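Local coordinates for putative rhamnosidase (Streptomyces avermitilis, PDB 3W5M), which releases terminal alpha-L-rhamnose from citrus flavonoids and gum arabic by hydrolysis, and carries a calcium-dependent rhamnose-binding module, at residues R571-T576 with T585-R590; K484-R489 with Q505-S510. All coordinates share one frame; numbering follows the deposited sequence.

Interaction 1. Residues R571-T576 with T585-R590; sequences RYVEVT and TSVTGR
V573 and V587 mark the nearest approach of strands 572-576 and 587-590, which run obliquely, in broadly opposite senses, with CA atoms 8.1 Å apart and no hydrogen bond between them. This is the layered packing of a curled beta-sandwich, in keeping with the concanavalin-like, jelly-roll class of this region: the strands meet through side chains across the interior. Three valines carry the contact, and all three are buried. The chi1 of V587 (175°) turns one methyl toward V573 and the other toward V575. V573 and V587 meet end on; V575 passes alongside V587, the two side chains pointing opposite ways. L501 touches both V575 and V587, and V511 touches both V573 and V587, so the neighbouring strands 498-503 and 510-515 continue the same apolar layer. R571 and Y572 both face A528 in a classic beta bulge, and R571 is salt-bridged to D502. Single methyls make the contact: V587 CG1 meets V573 CG2 at 4.1 Å, and V587 CG2 meets V575 CG2 at 4.2 Å.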
# COMPACT_ATOMS: atom_id res chain seq x y z
N ARG A 571 16.39 -0.85 2.17
CA ARG A 571 17.20 -1.23 3.33
C ARG A 571 18.40 -0.29 3.46
O ARG A 571 18.93 -0.08 4.57
CB ARG A 571 17.69 -2.67 3.16
CG ARG A 571 18.72 -3.05 4.22
CD ARG A 571 19.04 -4.54 4.26
NE ARG A 571 20.23 -4.78 5.07
CZ ARG A 571 20.70 -5.98 5.39
NH1 ARG A 571 20.10 -7.08 4.94
NH2 ARG A 571 21.81 -6.09 6.12
N TYR A 572 18.83 0.27 2.35
CA TYR A 572 20.05 1.10 2.34
C TYR A 572 19.73 2.52 1.90
O TYR A 572 18.90 2.73 1.00
CB TYR A 572 21.08 0.50 1.39
CG TYR A 572 21.37 -0.97 1.67
CD1 TYR A 572 22.33 -1.33 2.61
CD2 TYR A 572 20.69 -1.98 0.98
CE1 TYR A 572 22.59 -2.67 2.87
CE2 TYR A 572 20.94 -3.32 1.24
CZ TYR A 572 21.90 -3.65 2.18
OH TYR A 572 22.17 -4.97 2.44
N VAL A 573 20.40 3.48 2.54
CA VAL A 573 20.30 4.90 2.17
C VAL A 573 21.69 5.41 1.77
O VAL A 573 22.63 5.32 2.57
CB VAL A 573 19.75 5.73 3.34
CG1 VAL A 573 19.53 7.19 2.90
CG2 VAL A 573 18.44 5.13 3.83
N GLU A 574 21.79 5.92 0.55
CA GLU A 574 22.98 6.59 0.04
C GLU A 574 22.89 8.10 0.26
O GLU A 574 21.93 8.74 -0.16
CB GLU A 574 23.13 6.34 -1.43
CG GLU A 574 24.34 7.02 -2.06
CD GLU A 574 24.17 7.20 -3.57
OE1 GLU A 574 23.52 8.19 -4.03
OE2 GLU A 574 24.72 6.36 -4.31
N VAL A 575 23.89 8.65 0.92
CA VAL A 575 23.88 10.04 1.37
C VAL A 575 25.03 10.72 0.61
O VAL A 575 26.18 10.27 0.73
CB VAL A 575 24.13 10.11 2.89
CG1 VAL A 575 24.11 11.55 3.40
CG2 VAL A 575 23.08 9.29 3.64
N THR A 576 24.71 11.72 -0.22
CA THR A 576 25.73 12.56 -0.86
C THR A 576 25.52 14.03 -0.48
O THR A 576 24.41 14.45 -0.17
CB THR A 576 25.73 12.39 -2.37
OG1 THR A 576 24.46 12.76 -2.88
CG2 THR A 576 26.02 10.93 -2.77
N THR A 585 23.68 8.04 13.68
CA THR A 585 22.58 8.85 14.18
C THR A 585 22.03 9.80 13.10
O THR A 585 20.96 10.36 13.29
CB THR A 585 22.93 9.67 15.45
OG1 THR A 585 24.06 10.50 15.17
CG2 THR A 585 23.21 8.78 16.67
N SER A 586 22.73 9.95 11.99
CA SER A 586 22.31 10.92 10.96
C SER A 586 21.03 10.51 10.21
O SER A 586 20.35 11.36 9.65
CB SER A 586 23.40 11.11 9.92
OG SER A 586 24.59 11.53 10.58
N VAL A 587 20.77 9.21 10.16
CA VAL A 587 19.66 8.65 9.36
C VAL A 587 18.93 7.57 10.18
O VAL A 587 19.54 6.63 10.70
CB VAL A 587 20.16 8.09 8.01
CG1 VAL A 587 19.04 7.41 7.22
CG2 VAL A 587 20.77 9.18 7.14
N THR A 588 17.60 7.71 10.30
CA THR A 588 16.79 6.73 11.03
C THR A 588 15.60 6.44 10.13
O THR A 588 14.96 7.37 9.69
CB THR A 588 16.32 7.31 12.36
OG1 THR A 588 17.49 7.72 13.13
CG2 THR A 588 15.53 6.29 13.16
N GLY A 589 15.31 5.17 9.87
CA GLY A 589 14.13 4.85 9.07
C GLY A 589 12.86 4.97 9.88
O GLY A 589 12.82 4.60 11.07
N ARG A 590 11.78 5.48 9.25
CA ARG A 590 10.49 5.56 9.92
C ARG A 590 9.57 4.63 9.15
O ARG A 590 9.23 4.92 8.02
CB ARG A 590 9.96 6.99 9.94
CG ARG A 590 10.91 7.93 10.69
CD ARG A 590 10.44 9.38 10.63
NE ARG A 590 10.29 9.82 9.25
CZ ARG A 590 9.37 10.66 8.79
NH1 ARG A 590 8.46 11.23 9.59
NH2 ARG A 590 9.36 10.95 7.48

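Interaction 2. Residues K484-R489 with Q505-S510; sequences KELPAR and QNMVGS
L486 sets one methyl, CD1, against both Q505 and M507, and that methyl is nearly the whole of the apolar contact. L486 CD1 lies 3.8 Å from Q505 CB and equally 3.8 Å from M507 CB. The sulfur takes part as well, with M507 SD 3.9 Å from L486 CD1. The leucine and methionine lie alongside, running opposite ways, while the leucine crosses the start of the glutamine at a slant. M507 places CG between its backbone N and carbonyl carbon (chi1 60°), which carries CG and SD past the leucine methyl that already touches CB. W618, on helix 607-622 of the six-hairpin glycosidase domain, touches L486, Q505 and M507 and so joins the catalytic barrel to this cluster.

The polar interactions turn elsewhere. Q505 starts toward L486, but a bend at chi2 (66°) swings its amide away, and NE2 donates to the backbone O of N506 at 3.1 Å. This bond is almost straight at the hydrogen (175°) and lies in the plane of the glutamine amide, although the donor sits above the carbonyl plane of N506. NE2 also bonds T891 O. N506 continues toward the same loop: its backbone N bonds T891 OG1 and ND2 bonds T892 OG1, while ND2 also bonds E529 OE2 of the sandwich.

Backbone pairing gives each segment its own partner, K484 bonding with V591 and M507 with F570, and no hydrogen bond joins 484-489 to 505-510.

The chemistry is thus divided: the direct contact between the segments is purely van der Waals, while the amides of Q505 and N506 tie 505-510 to the loop that contains T891 and T892, at the junction of the beta-sandwich with the catalytic domain.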
# COMPACT_ATOMS: atom_id res chain seq x y z
N LYS A 484 7.20 2.14 13.80
CA LYS A 484 8.52 1.98 14.46
C LYS A 484 9.62 2.68 13.70
O LYS A 484 9.45 3.04 12.53
CB LYS A 484 8.90 0.52 14.73
CG LYS A 484 8.88 -0.40 13.54
CD LYS A 484 9.28 -1.81 13.98
CE LYS A 484 10.78 -1.96 13.99
NZ LYS A 484 11.20 -2.71 15.20
N GLU A 485 10.73 2.91 14.40
CA GLU A 485 11.91 3.53 13.81
C GLU A 485 13.03 2.50 13.73
O GLU A 485 13.11 1.63 14.61
CB GLU A 485 12.32 4.75 14.63
CG GLU A 485 11.29 5.88 14.57
CD GLU A 485 11.76 7.17 15.22
OE1 GLU A 485 12.80 7.16 15.95
OE2 GLU A 485 11.10 8.21 15.01
N LEU A 486 13.85 2.56 12.69
CA LEU A 486 15.02 1.70 12.53
C LEU A 486 16.28 2.55 12.45
O LEU A 486 16.54 3.15 11.41
CB LEU A 486 14.92 0.84 11.25
CG LEU A 486 13.83 -0.25 11.16
CD1 LEU A 486 13.81 -0.91 9.79
CD2 LEU A 486 14.00 -1.31 12.25
N PRO A 487 17.07 2.59 13.53
CA PRO A 487 18.30 3.41 13.45
C PRO A 487 19.26 2.76 12.47
O PRO A 487 19.24 1.55 12.31
CB PRO A 487 18.88 3.34 14.88
CG PRO A 487 17.78 2.85 15.75
CD PRO A 487 16.88 2.01 14.87
N ALA A 488 20.09 3.54 11.79
CA ALA A 488 21.10 2.98 10.90
C ALA A 488 22.02 2.11 11.75
O ALA A 488 22.34 2.47 12.88
CB ALA A 488 21.86 4.08 10.22
N ARG A 489 22.41 0.95 11.22
CA ARG A 489 23.18 -0.03 11.97
C ARG A 489 24.66 0.09 11.67
O ARG A 489 25.49 -0.35 12.46
CB ARG A 489 22.70 -1.44 11.64
CG ARG A 489 21.28 -1.72 12.08
CD ARG A 489 20.84 -3.13 11.72
NE ARG A 489 21.36 -4.21 12.57
CZ ARG A 489 21.64 -4.14 13.88
NH1 ARG A 489 21.45 -3.01 14.57
NH2 ARG A 489 22.11 -5.21 14.50
N GLN A 505 17.22 -3.88 7.62
CA GLN A 505 15.91 -4.47 7.30
C GLN A 505 15.36 -3.74 6.09
O GLN A 505 15.43 -2.52 6.05
CB GLN A 505 14.94 -4.32 8.50
CG GLN A 505 13.46 -4.65 8.17
CD GLN A 505 13.21 -6.13 7.81
OE1 GLN A 505 13.55 -7.03 8.58
NE2 GLN A 505 12.63 -6.37 6.63
N ASN A 506 14.81 -4.46 5.11
CA ASN A 506 14.19 -3.83 3.95
C ASN A 506 12.82 -3.33 4.42
O ASN A 506 11.91 -4.13 4.65
CB ASN A 506 14.04 -4.84 2.80
CG ASN A 506 13.68 -4.20 1.46
OD1 ASN A 506 13.75 -2.98 1.26
ND2 ASN A 506 13.26 -5.06 0.51
N MET A 507 12.67 -2.00 4.55
CA MET A 507 11.52 -1.38 5.19
C MET A 507 10.81 -0.44 4.21
O MET A 507 11.28 -0.19 3.06
CB MET A 507 11.97 -0.58 6.43
CG MET A 507 12.96 0.52 6.08
SD MET A 507 12.85 1.93 7.24
CE MET A 507 11.43 2.81 6.55
N VAL A 508 9.65 0.07 4.62
CA VAL A 508 8.89 0.98 3.78
C VAL A 508 8.50 2.19 4.59
O VAL A 508 7.96 2.04 5.70
CB VAL A 508 7.62 0.32 3.19
CG1 VAL A 508 6.85 1.29 2.29
CG2 VAL A 508 8.00 -0.93 2.41
N GLY A 509 8.73 3.37 4.02
CA GLY A 509 8.52 4.63 4.76
C GLY A 509 9.52 5.65 4.28
O GLY A 509 9.77 5.78 3.07
N SER A 510 10.10 6.41 5.20
CA SER A 510 11.09 7.41 4.78
C SER A 510 11.98 7.69 6.00
O SER A 510 11.71 7.21 7.08
CB SER A 510 10.40 8.70 4.27
OG SER A 510 9.54 9.26 5.24

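Interactions 1 and 2 illustrate how successive contacts share one framework: their centres are about 8 Å apart, and strand 587-594 supplies a segment of interaction 1 and pairs with both segments of interaction 2. On its 480-493 side, G589 O and L486 N are 2.8 Å apart, a probable hydrogen bond; on its 510-515 side, R590 N and S510 O make a second probable one, also at 2.8 Å. M507 CE also packs 3.4 Å from R590 O. Neither contact lies at the rhamnose sites or the calcium ion. The valines of interaction 1 lie in the sandwich interior, while interaction 2 packs on helix 607-622 of the domain that carries the inferred catalytic residues E636 and E895.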